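Local coordinates for toxin protein (Yersinia entomophaga, PDB 6AQK), which is the C-terminal toxin domain of an RHS protein and probably acts as an ADP-ribosyltransferase, moving ADP-ribose from NAD+ to a target, at residues Y29-S32 against F33-L37; A59-G62 against R63-P67; E119-N122 against E123-K127; G177-S181 against E182-T186; Y200-E203 against G204-Y207. All coordinates share one frame; numbering follows the deposited sequence.

Overall arrangement
All five contacts are local, each between neighbouring residues of one continuous run, so they follow in series and none nests in or crosses another. Contact 1 joins successive turns of helix 27-39. Contact 2 rounds off the end of helix 51-63, and the two touch where those consecutive helices pack together. Contact 3, on the last turn of helix 115-124, turns the chain toward strand 131-140. Contact 4 closes the tight loop leading into strand 184-187, about 11 Å from contacts 1 and 2 by nearest atoms. Contact 5 makes the turn after strand 192-200 and touches contact 3, tying the end of helix 115-124 to the end of strand 192-200 in the five-stranded mixed sheet.

Contact 1: Y29-S32 against F33-L37; sequences YYSS and FTIAL
Residues 29-32 and 33-37 are successive turns of helix 27-39, joined by four i to i+4 backbone hydrogen bonds: Phe-33 N to Tyr-29 O, Thr-34 N to Tyr-30 O, Ile-35 N to Ser-31 O and Ala-36 N to Ser-32 O. The last is the shortest, 2.8 Å between Ala-36 N and Ser-32 O, while the Ile-35 N to Ser-31 O bond is the straightest, with an N-H...O angle of 162°. Along this same line Ile-35 lays its longer branch against Ser-31: CG1 passes 3.3 Å from Ser-31 O, and CD1 ends 4.0 Å from Ser-31 OG. The serine oxygen meets that methyl because it stands anti to its own nitrogen (chi1 -174°), swung to the carbonyl side of its residue. Thr-34 reaches back to the preceding turn with both branches. With OG1 lodged between the backbone N and the carbonyl carbon (chi1 61°), it comes 3.2 Å from Ser-31 O, while CG2 rests 3.5 Å from Tyr-30 O. Phe-33 uses only its root here, CB lying 3.3 Å from Tyr-29 O; its ring leads off to meet Phe-54 and Trp-58 edge-to-face. Ser-32 OG is hydrogen-bonded to Pro-28 O one turn earlier, and Tyr-29 OH to Asp-71 N. The arrangement is that of a regular alpha-helix within a small helical bundle, with Ser-32, Ile-35 and Ala-36 packed against helix 51-63 while Tyr-30 and Phe-33 meet helix 74-90.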
loop_
_atom_site.group_PDB
_atom_site.type_symbol
_atom_site.label_atom_id
_atom_site.label_comp_id
_atom_site.label_asym_id
_atom_site.label_seq_id
_atom_site.Cartn_x
_atom_site.Cartn_y
_atom_site.Cartn_z
ATOM N N TYR A 29 -13.818 -5.008 -1.879
ATOM C CA TYR A 29 -14.489 -4.095 -2.817
ATOM C C TYR A 29 -13.587 -2.849 -3.082
ATOM O O TYR A 29 -13.426 -2.410 -4.199
ATOM C CB TYR A 29 -15.820 -3.630 -2.266
ATOM C CG TYR A 29 -16.867 -4.730 -2.327
ATOM C CD1 TYR A 29 -17.601 -4.924 -3.454
ATOM C CD2 TYR A 29 -17.054 -5.626 -1.248
ATOM C CE1 TYR A 29 -18.562 -5.937 -3.515
ATOM C CE2 TYR A 29 -18.010 -6.652 -1.310
ATOM C CZ TYR A 29 -18.748 -6.778 -2.440
ATOM O OH TYR A 29 -19.651 -7.775 -2.568
ATOM N N TYR A 30 -13.020 -2.304 -2.041
ATOM C CA TYR A 30 -12.156 -1.071 -2.146
ATOM C C TYR A 30 -10.841 -1.371 -2.832
ATOM O O TYR A 30 -10.365 -0.599 -3.723
ATOM C CB TYR A 30 -11.917 -0.442 -0.725
ATOM C CG TYR A 30 -13.171 0.264 -0.295
ATOM C CD1 TYR A 30 -14.221 -0.456 0.277
ATOM C CD2 TYR A 30 -13.358 1.622 -0.554
ATOM C CE1 TYR A 30 -15.427 0.150 0.580
ATOM C CE2 TYR A 30 -14.569 2.239 -0.259
ATOM C CZ TYR A 30 -15.600 1.484 0.303
ATOM O OH TYR A 30 -16.775 2.026 0.625
ATOM N N SER A 31 -10.234 -2.479 -2.409
ATOM C CA SER A 31 -8.990 -2.916 -2.998
ATOM C C SER A 31 -9.156 -3.203 -4.513
ATOM O O SER A 31 -8.388 -2.726 -5.334
ATOM C CB SER A 31 -8.469 -4.165 -2.297
ATOM O OG SER A 31 -7.186 -4.439 -2.830
ATOM N N SER A 32 -10.191 -3.956 -4.870
ATOM C CA SER A 32 -10.433 -4.276 -6.241
ATOM C C SER A 32 -10.797 -3.055 -7.122
ATOM O O SER A 32 -10.424 -2.997 -8.334
ATOM C CB SER A 32 -11.455 -5.435 -6.320
ATOM O OG SER A 32 -12.739 -5.034 -5.895
ATOM N N PHE A 33 -11.478 -2.070 -6.536
ATOM C CA PHE A 33 -11.794 -0.833 -7.202
ATOM C C PHE A 33 -10.444 -0.078 -7.546
ATOM O O PHE A 33 -10.270 0.398 -8.692
ATOM C CB PHE A 33 -12.622 0.043 -6.304
ATOM C CG PHE A 33 -13.182 1.306 -6.939
ATOM C CD1 PHE A 33 -12.426 2.508 -7.021
ATOM C CD2 PHE A 33 -14.500 1.358 -7.325
ATOM C CE1 PHE A 33 -12.964 3.655 -7.593
ATOM C CE2 PHE A 33 -15.040 2.507 -7.862
ATOM C CZ PHE A 33 -14.266 3.662 -8.005
ATOM N N THR A 34 -9.516 0.001 -6.608
ATOM C CA THR A 34 -8.321 0.776 -6.861
ATOM C C THR A 34 -7.407 0.001 -7.807
ATOM O O THR A 34 -6.673 0.631 -8.603
ATOM C CB THR A 34 -7.610 1.285 -5.588
ATOM O OG1 THR A 34 -7.165 0.202 -4.743
ATOM C CG2 THR A 34 -8.517 2.232 -4.797
ATOM N N ILE A 35 -7.456 -1.321 -7.739
ATOM C CA ILE A 35 -6.780 -2.127 -8.744
ATOM C C ILE A 35 -7.355 -1.831 -10.116
ATOM O O ILE A 35 -6.584 -1.636 -11.092
ATOM C CB ILE A 35 -6.789 -3.581 -8.392
ATOM C CG1 ILE A 35 -5.862 -3.792 -7.155
ATOM C CG2 ILE A 35 -6.337 -4.429 -9.564
ATOM C CD1 ILE A 35 -5.966 -5.167 -6.587
ATOM N N ALA A 36 -8.673 -1.791 -10.222
ATOM C CA ALA A 36 -9.271 -1.438 -11.545
ATOM C C ALA A 36 -8.830 -0.120 -12.059
ATOM O O ALA A 36 -8.546 -0.014 -13.264
ATOM C CB ALA A 36 -10.744 -1.508 -11.526
ATOM N N LEU A 37 -8.711 0.888 -11.189
ATOM C CA LEU A 37 -8.203 2.223 -11.595
ATOM C C LEU A 37 -6.793 2.106 -12.187
ATOM O O LEU A 37 -6.506 2.800 -13.144
ATOM C CB LEU A 37 -8.129 3.162 -10.420
ATOM C CG LEU A 37 -9.391 3.628 -9.664
ATOM C CD1 LEU A 37 -8.964 4.432 -8.428
ATOM C CD2 LEU A 37 -10.238 4.464 -10.572
#

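Contact 2: A59-G62 against R63-P67; sequences AEIG and RNMKP. With PT (platinum (II) ion), chain B.
From 59-62 into 63-67 the backbone bonds change step: Arg-63 N binds Ala-59 O at 3.0 Å in the i to i+4 manner, whereas Asn-64 N to Ile-61 O and Met-65 N to Gly-62 O span only three residues. In both the donor stands well above the carbonyl plane, as goes with the tighter spacing. Arg-63 then folds back over the turn. Bent at chi3 (-64°), it lays a face of its guanidinium across Ala-59 O, which sits 3.6 Å above the plane and over its centre. NH2 comes 3.6 Å from Ala-59 CB and NH1 3.6 Å from Glu-60 CA, so the cation hugs the backbone near the helix end, where the carbonyl dipoles would probably welcome it. A bend of Met-65 at chi2 (-76°) brings SD to a platinum ion at 2.4 Å, and chi3 turns CE back toward Ile-61, 4.5 Å from its CG2. Two further atoms complete the grip on this ion, which is probably a crystallographic heavy atom rather than a native cofactor. This is the C-terminal turn of helix 51-63, unwinding through i to i+3 bonds into the loop before helix 74-90.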
loop_
_atom_site.group_PDB
_atom_site.type_symbol
_atom_site.label_atom_id
_atom_site.label_comp_id
_atom_site.label_asym_id
_atom_site.label_seq_id
_atom_site.Cartn_x
_atom_site.Cartn_y
_atom_site.Cartn_z
ATOM N N ALA A 59 -15.490 -5.951 -11.521
ATOM C CA ALA A 59 -16.171 -7.223 -11.139
ATOM C C ALA A 59 -15.234 -8.417 -11.319
ATOM O O ALA A 59 -15.136 -9.318 -10.464
ATOM C CB ALA A 59 -17.477 -7.390 -11.935
ATOM N N GLU A 60 -14.503 -8.397 -12.415
ATOM C CA GLU A 60 -13.550 -9.460 -12.724
ATOM C C GLU A 60 -12.527 -9.576 -11.630
ATOM O O GLU A 60 -12.317 -10.678 -11.103
ATOM C CB GLU A 60 -12.920 -9.151 -14.068
ATOM C CG GLU A 60 -11.811 -10.044 -14.606
ATOM C CD GLU A 60 -11.264 -9.442 -15.913
ATOM O OE1 GLU A 60 -12.068 -8.941 -16.743
ATOM O OE2 GLU A 60 -10.040 -9.382 -16.073
ATOM N N ILE A 61 -11.945 -8.436 -11.226
ATOM C CA ILE A 61 -10.919 -8.471 -10.169
ATOM C C ILE A 61 -11.519 -8.919 -8.807
ATOM O O ILE A 61 -10.958 -9.754 -8.059
ATOM C CB ILE A 61 -10.279 -7.118 -10.035
ATOM C CG1 ILE A 61 -9.583 -6.729 -11.332
ATOM C CG2 ILE A 61 -9.289 -7.039 -8.857
ATOM C CD1 ILE A 61 -9.546 -5.227 -11.469
ATOM N N GLY A 62 -12.712 -8.407 -8.510
ATOM C CA GLY A 62 -13.332 -8.632 -7.205
ATOM C C GLY A 62 -13.756 -10.080 -6.995
ATOM O O GLY A 62 -13.643 -10.612 -5.894
ATOM N N ARG A 63 -14.065 -10.770 -8.081
ATOM C CA ARG A 63 -14.341 -12.224 -7.971
ATOM C C ARG A 63 -13.158 -13.095 -7.595
ATOM O O ARG A 63 -13.328 -14.186 -7.092
ATOM C CB ARG A 63 -14.964 -12.687 -9.288
ATOM C CG ARG A 63 -16.432 -12.340 -9.362
ATOM C CD ARG A 63 -17.087 -13.095 -10.512
ATOM N NE ARG A 63 -16.526 -12.684 -11.810
ATOM C CZ ARG A 63 -16.988 -11.687 -12.579
ATOM N NH1 ARG A 63 -16.373 -11.429 -13.740
ATOM N NH2 ARG A 63 -18.047 -10.939 -12.208
ATOM N N ASN A 64 -11.944 -12.603 -7.813
ATOM C CA ASN A 64 -10.719 -13.320 -7.453
ATOM C C ASN A 64 -10.146 -12.963 -6.093
ATOM O O ASN A 64 -9.061 -13.414 -5.741
ATOM C CB ASN A 64 -9.663 -13.106 -8.579
ATOM C CG ASN A 64 -10.130 -13.710 -9.875
ATOM O OD1 ASN A 64 -10.761 -14.764 -9.862
ATOM N ND2 ASN A 64 -9.905 -13.023 -10.990
ATOM N N MET A 65 -10.840 -12.144 -5.316
ATOM C CA MET A 65 -10.296 -11.751 -3.997
ATOM C C MET A 65 -10.697 -12.776 -2.965
ATOM O O MET A 65 -11.696 -13.491 -3.164
ATOM C CB MET A 65 -10.791 -10.361 -3.577
ATOM C CG MET A 65 -10.484 -9.238 -4.555
ATOM S SD MET A 65 -8.780 -8.620 -4.580
ATOM C CE MET A 65 -7.981 -9.835 -5.617
ATOM N N LYS A 66 -9.918 -12.804 -1.873
ATOM C CA LYS A 66 -10.143 -13.632 -0.684
ATOM C C LYS A 66 -10.430 -12.703 0.523
ATOM O O LYS A 66 -9.511 -12.013 0.980
ATOM C CB LYS A 66 -8.878 -14.474 -0.382
ATOM N N PRO A 67 -11.671 -12.605 1.022
ATOM C CA PRO A 67 -12.880 -13.191 0.434
ATOM C C PRO A 67 -13.337 -12.450 -0.823
ATOM O O PRO A 67 -12.881 -11.303 -1.090
ATOM C CB PRO A 67 -13.940 -13.045 1.554
ATOM C CG PRO A 67 -13.470 -11.883 2.370
ATOM C CD PRO A 67 -11.948 -11.935 2.307
HETATM PT PT PT B . -7.642 -9.674 -2.740
#

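Contact 3: E119-N122 against E123-K127; sequences EFIN and ESEGK
Ile-121 O takes two backbone donors at once: Glu-125 N lies in its carbonyl plane at 2.8 Å, nearly straight at 165°, and Ser-124 N comes from above that plane at 3.1 Å. One residue earlier, Phe-120 O receives Ser-124 OG at 2.9 Å and, weakly, Ser-124 N. The serine hydroxyl thus gives this carbonyl a side-chain donor near the helix end, and a chi1 of -71° also carries the oxygen over the Phe-120 ring. There OG hovers 3.4 Å above the ring plane, over its centre; since its proton goes to Phe-120 O, the oxygen itself faces the aromatic ring. On the solvent side, Glu-119 and Glu-123 bring like charges together. OE2 of Glu-119 is 3.5 Å from OE2 of Glu-123, their carboxylate planes 38° apart, and the latter oxygen also lies 3.1 Å from Glu-119 CG; such crowding may make one of the two easier to protonate. Glu-125 passes over the Ile-121 carbonyl, its OE2 ending 3.8 Å from Ile-121 CG2. The chain leaves the helix here through a type II turn closed by Lys-127 N to Ser-124 O, with Gly-126 at the positive-phi position. The arrangement is a helix C-terminus running directly into a beta turn, with Phe-120 and Ser-124 set against Tyr-200 and Tyr-220 of the mixed sheet.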
loop_
_atom_site.group_PDB
_atom_site.type_symbol
_atom_site.label_atom_id
_atom_site.label_comp_id
_atom_site.label_asym_id
_atom_site.label_seq_id
_atom_site.Cartn_x
_atom_site.Cartn_y
_atom_site.Cartn_z
ATOM N N GLU A 119 11.794 -5.648 -12.190
ATOM C CA GLU A 119 13.138 -5.627 -12.799
ATOM C C GLU A 119 14.218 -5.978 -11.819
ATOM O O GLU A 119 15.083 -6.861 -12.091
ATOM C CB GLU A 119 13.400 -4.244 -13.395
ATOM C CG GLU A 119 14.795 -4.002 -13.990
ATOM C CD GLU A 119 14.937 -4.540 -15.397
ATOM O OE1 GLU A 119 15.115 -3.730 -16.340
ATOM O OE2 GLU A 119 14.834 -5.772 -15.572
ATOM N N PHE A 120 14.150 -5.319 -10.658
ATOM C CA PHE A 120 15.164 -5.489 -9.642
ATOM C C PHE A 120 15.094 -6.902 -9.145
ATOM O O PHE A 120 16.133 -7.538 -8.986
ATOM C CB PHE A 120 15.008 -4.458 -8.519
ATOM C CG PHE A 120 16.028 -4.620 -7.426
ATOM C CD1 PHE A 120 17.323 -4.102 -7.615
ATOM C CD2 PHE A 120 15.718 -5.265 -6.216
ATOM C CE1 PHE A 120 18.312 -4.264 -6.620
ATOM C CE2 PHE A 120 16.708 -5.396 -5.195
ATOM C CZ PHE A 120 18.004 -4.887 -5.425
ATOM N N ILE A 121 13.880 -7.416 -8.899
ATOM C CA ILE A 121 13.705 -8.811 -8.464
ATOM C C ILE A 121 14.269 -9.784 -9.493
ATOM O O ILE A 121 15.050 -10.697 -9.137
ATOM C CB ILE A 121 12.205 -9.161 -8.217
ATOM C CG1 ILE A 121 11.736 -8.406 -6.954
ATOM C CG2 ILE A 121 11.990 -10.658 -8.080
ATOM C CD1 ILE A 121 10.241 -8.508 -6.624
ATOM N N ASN A 122 13.853 -9.611 -10.737
ATOM C CA ASN A 122 14.412 -10.417 -11.846
ATOM C C ASN A 122 15.931 -10.404 -11.903
ATOM O O ASN A 122 16.501 -11.455 -12.079
ATOM C CB ASN A 122 13.824 -10.035 -13.213
ATOM C CG ASN A 122 12.351 -10.494 -13.358
ATOM O OD1 ASN A 122 11.902 -11.465 -12.722
ATOM N ND2 ASN A 122 11.594 -9.768 -14.160
ATOM N N GLU A 123 16.573 -9.254 -11.744
ATOM C CA GLU A 123 18.039 -9.209 -11.794
ATOM C C GLU A 123 18.717 -9.809 -10.553
ATOM O O GLU A 123 19.882 -10.219 -10.630
ATOM C CB GLU A 123 18.541 -7.790 -11.954
ATOM C CG GLU A 123 18.049 -7.049 -13.203
ATOM C CD GLU A 123 18.270 -5.536 -13.127
ATOM O OE1 GLU A 123 18.915 -5.079 -12.154
ATOM O OE2 GLU A 123 17.804 -4.796 -14.046
ATOM N N SER A 124 18.018 -9.832 -9.413
ATOM C CA SER A 124 18.619 -10.105 -8.110
ATOM C C SER A 124 18.429 -11.506 -7.602
ATOM O O SER A 124 19.275 -12.063 -6.841
ATOM C CB SER A 124 17.966 -9.163 -7.042
ATOM O OG SER A 124 18.380 -7.810 -7.203
ATOM N N GLU A 125 17.222 -11.997 -7.830
ATOM C CA GLU A 125 16.791 -13.356 -7.463
ATOM C C GLU A 125 17.893 -14.403 -7.454
ATOM O O GLU A 125 18.547 -14.557 -8.458
ATOM C CB GLU A 125 15.846 -13.823 -8.570
ATOM C CG GLU A 125 14.482 -14.071 -8.092
ATOM C CD GLU A 125 13.531 -14.246 -9.232
ATOM O OE1 GLU A 125 13.953 -14.291 -10.421
ATOM O OE2 GLU A 125 12.343 -14.312 -8.899
ATOM N N GLY A 126 18.071 -15.111 -6.344
ATOM C CA GLY A 126 19.018 -16.216 -6.261
ATOM C C GLY A 126 20.490 -15.849 -6.173
ATOM O O GLY A 126 21.332 -16.728 -6.160
ATOM N N LYS A 127 20.832 -14.571 -6.142
ATOM C CA LYS A 127 22.223 -14.196 -5.912
ATOM C C LYS A 127 22.615 -14.570 -4.502
ATOM O O LYS A 127 21.771 -14.576 -3.621
ATOM C CB LYS A 127 22.442 -12.709 -6.135
ATOM C CG LYS A 127 22.482 -12.323 -7.583
ATOM C CD LYS A 127 23.110 -10.949 -7.738
ATOM C CE LYS A 127 23.061 -10.511 -9.190
ATOM N NZ LYS A 127 23.352 -9.060 -9.368
#

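Contact 4: G177-S181 against E182-T186; sequences GLYAS and EGEVT
Tyr-179 O is held by two backbone hydrogen bonds, from Glu-182 N at 2.9 Å and from Glu-184 N at 3.2 Å, which reach it from opposite faces of its carbonyl plane. Beside them Gly-183 N binds Ala-180 O at 3.1 Å, so the chain doubles back. With Gly-183 at positive phi, the last two bonds form a Schellman motif ending the 3-10 turn 180-181. Two waters add bridges. The first accepts from Tyr-179 N and donates to Glu-184 OE1 at 2.8 Å, and the second donates to Ala-180 O and, at 2.6 Å, to Glu-184 O. Side-chain packing is carried by Tyr-179 and Glu-184, lying side by side and pointing the same way. Their CB atoms are 3.7 Å apart. Glu-184 OE1 comes to the ring edge near its plane, 3.5 Å from Tyr-179 CD2, with carboxylate and ring turned 67° to one another. An extended side chain, CG anti to the backbone N (chi1 178°), carries the carboxylate that far. The loop leads straight into strand 184-187, which pairs antiparallel with strand 145-148, while Leu-178 and Glu-184 lean on helix 19-23, where Gln-23 accepts a bond from Leu-178 N.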
loop_
_atom_site.group_PDB
_atom_site.type_symbol
_atom_site.label_atom_id
_atom_site.label_comp_id
_atom_site.label_asym_id
_atom_site.label_seq_id
_atom_site.Cartn_x
_atom_site.Cartn_y
_atom_site.Cartn_z
ATOM N N GLY A 177 -8.511 4.856 12.337
ATOM C CA GLY A 177 -9.214 3.687 11.795
ATOM C C GLY A 177 -9.054 2.400 12.596
ATOM O O GLY A 177 -8.676 2.391 13.741
ATOM N N LEU A 178 -9.340 1.303 11.947
ATOM C CA LEU A 178 -9.724 0.119 12.620
ATOM C C LEU A 178 -8.562 -0.513 13.360
ATOM O O LEU A 178 -8.773 -1.165 14.380
ATOM C CB LEU A 178 -10.327 -0.776 11.562
ATOM C CG LEU A 178 -10.914 -2.157 11.797
ATOM C CD1 LEU A 178 -12.017 -2.232 12.837
ATOM C CD2 LEU A 178 -11.490 -2.638 10.468
ATOM N N TYR A 179 -7.322 -0.268 12.930
ATOM C CA TYR A 179 -6.164 -0.890 13.564
ATOM C C TYR A 179 -5.209 0.149 14.109
ATOM O O TYR A 179 -4.080 -0.201 14.469
ATOM C CB TYR A 179 -5.465 -1.783 12.529
ATOM C CG TYR A 179 -6.397 -2.850 11.991
ATOM C CD1 TYR A 179 -6.888 -3.818 12.847
ATOM C CD2 TYR A 179 -6.854 -2.832 10.691
ATOM C CE1 TYR A 179 -7.769 -4.781 12.429
ATOM C CE2 TYR A 179 -7.767 -3.820 10.245
ATOM C CZ TYR A 179 -8.204 -4.783 11.140
ATOM O OH TYR A 179 -9.100 -5.768 10.786
ATOM N N ALA A 180 -5.656 1.401 14.211
ATOM C CA ALA A 180 -4.819 2.462 14.797
ATOM C C ALA A 180 -4.329 2.094 16.186
ATOM O O ALA A 180 -3.174 2.269 16.478
ATOM C CB ALA A 180 -5.580 3.758 14.857
ATOM N N SER A 181 -5.184 1.491 16.996
ATOM C CA SER A 181 -4.801 1.112 18.379
ATOM C C SER A 181 -3.839 -0.104 18.375
ATOM O O SER A 181 -3.240 -0.376 19.378
ATOM C CB SER A 181 -6.066 0.835 19.230
ATOM O OG SER A 181 -6.720 -0.357 18.783
ATOM N N GLU A 182 -3.649 -0.785 17.228
ATOM C CA GLU A 182 -2.661 -1.851 17.095
ATOM C C GLU A 182 -1.392 -1.393 16.343
ATOM O O GLU A 182 -0.630 -2.243 15.970
ATOM C CB GLU A 182 -3.302 -3.070 16.467
ATOM C CG GLU A 182 -4.765 -3.197 16.861
ATOM C CD GLU A 182 -5.205 -4.617 16.980
ATOM O OE1 GLU A 182 -5.137 -5.324 15.964
ATOM O OE2 GLU A 182 -5.617 -5.013 18.095
ATOM N N GLY A 183 -1.165 -0.053 16.199
ATOM C CA GLY A 183 0.022 0.549 15.629
ATOM C C GLY A 183 -0.022 0.827 14.114
ATOM O O GLY A 183 0.989 1.127 13.513
ATOM N N GLU A 184 -1.184 0.729 13.504
ATOM C CA GLU A 184 -1.250 0.888 12.033
ATOM C C GLU A 184 -1.270 2.382 11.727
ATOM O O GLU A 184 -2.033 3.137 12.376
ATOM C CB GLU A 184 -2.454 0.163 11.495
ATOM C CG GLU A 184 -2.649 0.290 9.997
ATOM C CD GLU A 184 -3.557 -0.833 9.441
ATOM O OE1 GLU A 184 -4.723 -0.583 9.058
ATOM O OE2 GLU A 184 -3.098 -1.963 9.385
ATOM N N VAL A 185 -0.434 2.810 10.760
ATOM C CA VAL A 185 -0.446 4.161 10.232
ATOM C C VAL A 185 -0.836 4.077 8.764
ATOM O O VAL A 185 -0.181 3.393 8.011
ATOM C CB VAL A 185 0.967 4.795 10.362
ATOM C CG1 VAL A 185 1.031 6.127 9.654
ATOM C CG2 VAL A 185 1.412 4.876 11.819
ATOM N N THR A 186 -1.852 4.809 8.360
ATOM C CA THR A 186 -2.331 4.756 6.997
ATOM C C THR A 186 -2.066 5.977 6.150
ATOM O O THR A 186 -2.080 7.153 6.657
ATOM C CB THR A 186 -3.865 4.522 7.084
ATOM O OG1 THR A 186 -4.114 3.480 8.040
ATOM C CG2 THR A 186 -4.491 4.127 5.709
HETATM O O HOH W 1 -6.033 1.259 10.715
HETATM O O HOH W 2 -1.449 3.909 14.821
#

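Contact 5: Y200-E203 against G204-Y207; sequences YLPE and GRSY
Leu-201 and Tyr-207 form the close-packed part of this turn: CD1 of Leu-201 sits 3.4 Å from Tyr-207 N and 4.2 Å from Tyr-207 CB, while its CD2 is 3.9 Å from Ser-206 O. The leucine thus spreads both methyls along the returning backbone, and its side chain also touches Ile-221 of strand 220-226. Tyr-207 continues inward, its OH bonded to His-164 ND1 and its ring edge-to-face with Tyr-214. Next to the leucine, Pro-202 and Arg-205 lie side by side, pointing the same way, with Pro-202 CD 3.8 Å from Arg-205 CG. A single backbone hydrogen bond spans them, Arg-205 N to Pro-202 O at 3.0 Å and 157°, closing a type II beta turn. Arg-205 CB also comes close to the same carbonyl, 3.3 Å from Pro-202 O. Beyond that, the arginine bends at chi2 and chi3 and leads away to a salt bridge with Asp-209.

The tip, Glu-203 and Gly-204, is looser and exposed. Gly-204 adopts the positive phi (79°) of the third turn position. Its N-H donates to a water at 2.6 Å, which in turn donates to Glu-203 OE1 at 2.9 Å; the glutamate curls back to this water through a bend at chi2 (-68°). The chemistry implies a turn closed by one backbone bond between its two halves, packed through Leu-201 and Pro-202 and tied at Arg-205 by the salt bridge to Asp-209, with the polar groups at its crest bridged by water.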
loop_
_atom_site.group_PDB
_atom_site.type_symbol
_atom_site.label_atom_id
_atom_site.label_comp_id
_atom_site.label_asym_id
_atom_site.label_seq_id
_atom_site.Cartn_x
_atom_site.Cartn_y
_atom_site.Cartn_z
ATOM N N TYR A 200 18.429 -6.247 -2.020
ATOM C CA TYR A 200 18.188 -7.668 -2.094
ATOM C C TYR A 200 18.947 -8.362 -0.966
ATOM O O TYR A 200 20.112 -8.056 -0.670
ATOM C CB TYR A 200 18.651 -8.243 -3.451
ATOM C CG TYR A 200 18.790 -9.738 -3.437
ATOM C CD1 TYR A 200 17.660 -10.573 -3.356
ATOM C CD2 TYR A 200 20.050 -10.339 -3.454
ATOM C CE1 TYR A 200 17.784 -11.972 -3.350
ATOM C CE2 TYR A 200 20.182 -11.720 -3.438
ATOM C CZ TYR A 200 19.074 -12.535 -3.394
ATOM O OH TYR A 200 19.234 -13.879 -3.359
ATOM N N LEU A 201 18.283 -9.330 -0.393
ATOM C CA LEU A 201 18.783 -10.048 0.775
ATOM C C LEU A 201 18.716 -11.527 0.477
ATOM O O LEU A 201 17.622 -12.162 0.472
ATOM C CB LEU A 201 17.969 -9.685 2.030
ATOM C CG LEU A 201 18.088 -8.269 2.648
ATOM C CD1 LEU A 201 17.032 -8.098 3.734
ATOM C CD2 LEU A 201 19.473 -7.919 3.184
ATOM N N PRO A 202 19.874 -12.152 0.264
ATOM C CA PRO A 202 19.835 -13.637 0.202
ATOM C C PRO A 202 19.171 -14.350 1.406
ATOM O O PRO A 202 18.992 -13.792 2.471
ATOM C CB PRO A 202 21.339 -14.037 0.114
ATOM C CG PRO A 202 22.057 -12.795 -0.308
ATOM C CD PRO A 202 21.236 -11.614 0.188
ATOM N N GLU A 203 18.793 -15.587 1.211
ATOM C CA GLU A 203 18.361 -16.480 2.299
ATOM C C GLU A 203 19.263 -16.427 3.507
ATOM O O GLU A 203 20.472 -16.358 3.375
ATOM C CB GLU A 203 18.334 -17.935 1.814
ATOM C CG GLU A 203 17.212 -18.284 0.857
ATOM C CD GLU A 203 15.841 -18.246 1.498
ATOM O OE1 GLU A 203 15.736 -18.287 2.750
ATOM O OE2 GLU A 203 14.861 -18.161 0.737
ATOM N N GLY A 204 18.683 -16.386 4.685
ATOM C CA GLY A 204 19.492 -16.219 5.900
ATOM C C GLY A 204 19.971 -14.826 6.242
ATOM O O GLY A 204 20.366 -14.609 7.379
ATOM N N ARG A 205 19.916 -13.869 5.314
ATOM C CA ARG A 205 20.395 -12.502 5.554
ATOM C C ARG A 205 19.220 -11.640 6.037
ATOM O O ARG A 205 18.062 -11.944 5.692
ATOM C CB ARG A 205 20.974 -11.902 4.286
ATOM C CG ARG A 205 22.188 -12.652 3.731
ATOM C CD ARG A 205 23.373 -12.689 4.708
ATOM N NE ARG A 205 23.816 -11.361 5.083
ATOM C CZ ARG A 205 24.588 -10.555 4.372
ATOM N NH1 ARG A 205 25.070 -10.926 3.196
ATOM N NH2 ARG A 205 24.887 -9.343 4.862
ATOM N N SER A 206 19.527 -10.615 6.831
ATOM C CA SER A 206 18.501 -9.732 7.440
ATOM C C SER A 206 18.786 -8.282 7.111
ATOM O O SER A 206 19.948 -7.848 7.042
ATOM C CB SER A 206 18.486 -9.870 8.955
ATOM O OG SER A 206 18.332 -11.211 9.370
ATOM N N TYR A 207 17.713 -7.504 6.992
ATOM C CA TYR A 207 17.855 -6.070 6.808
ATOM C C TYR A 207 18.741 -5.483 7.936
ATOM O O TYR A 207 18.559 -5.817 9.105
ATOM C CB TYR A 207 16.458 -5.431 6.885
ATOM C CG TYR A 207 16.438 -3.946 6.619
ATOM C CD1 TYR A 207 17.188 -3.381 5.617
ATOM C CD2 TYR A 207 15.619 -3.117 7.373
ATOM C CE1 TYR A 207 17.109 -2.024 5.319
ATOM C CE2 TYR A 207 15.572 -1.740 7.109
ATOM C CZ TYR A 207 16.313 -1.213 6.095
ATOM O OH TYR A 207 16.234 0.121 5.851
HETATM O O HOH W 3 16.112 -16.618 5.148
#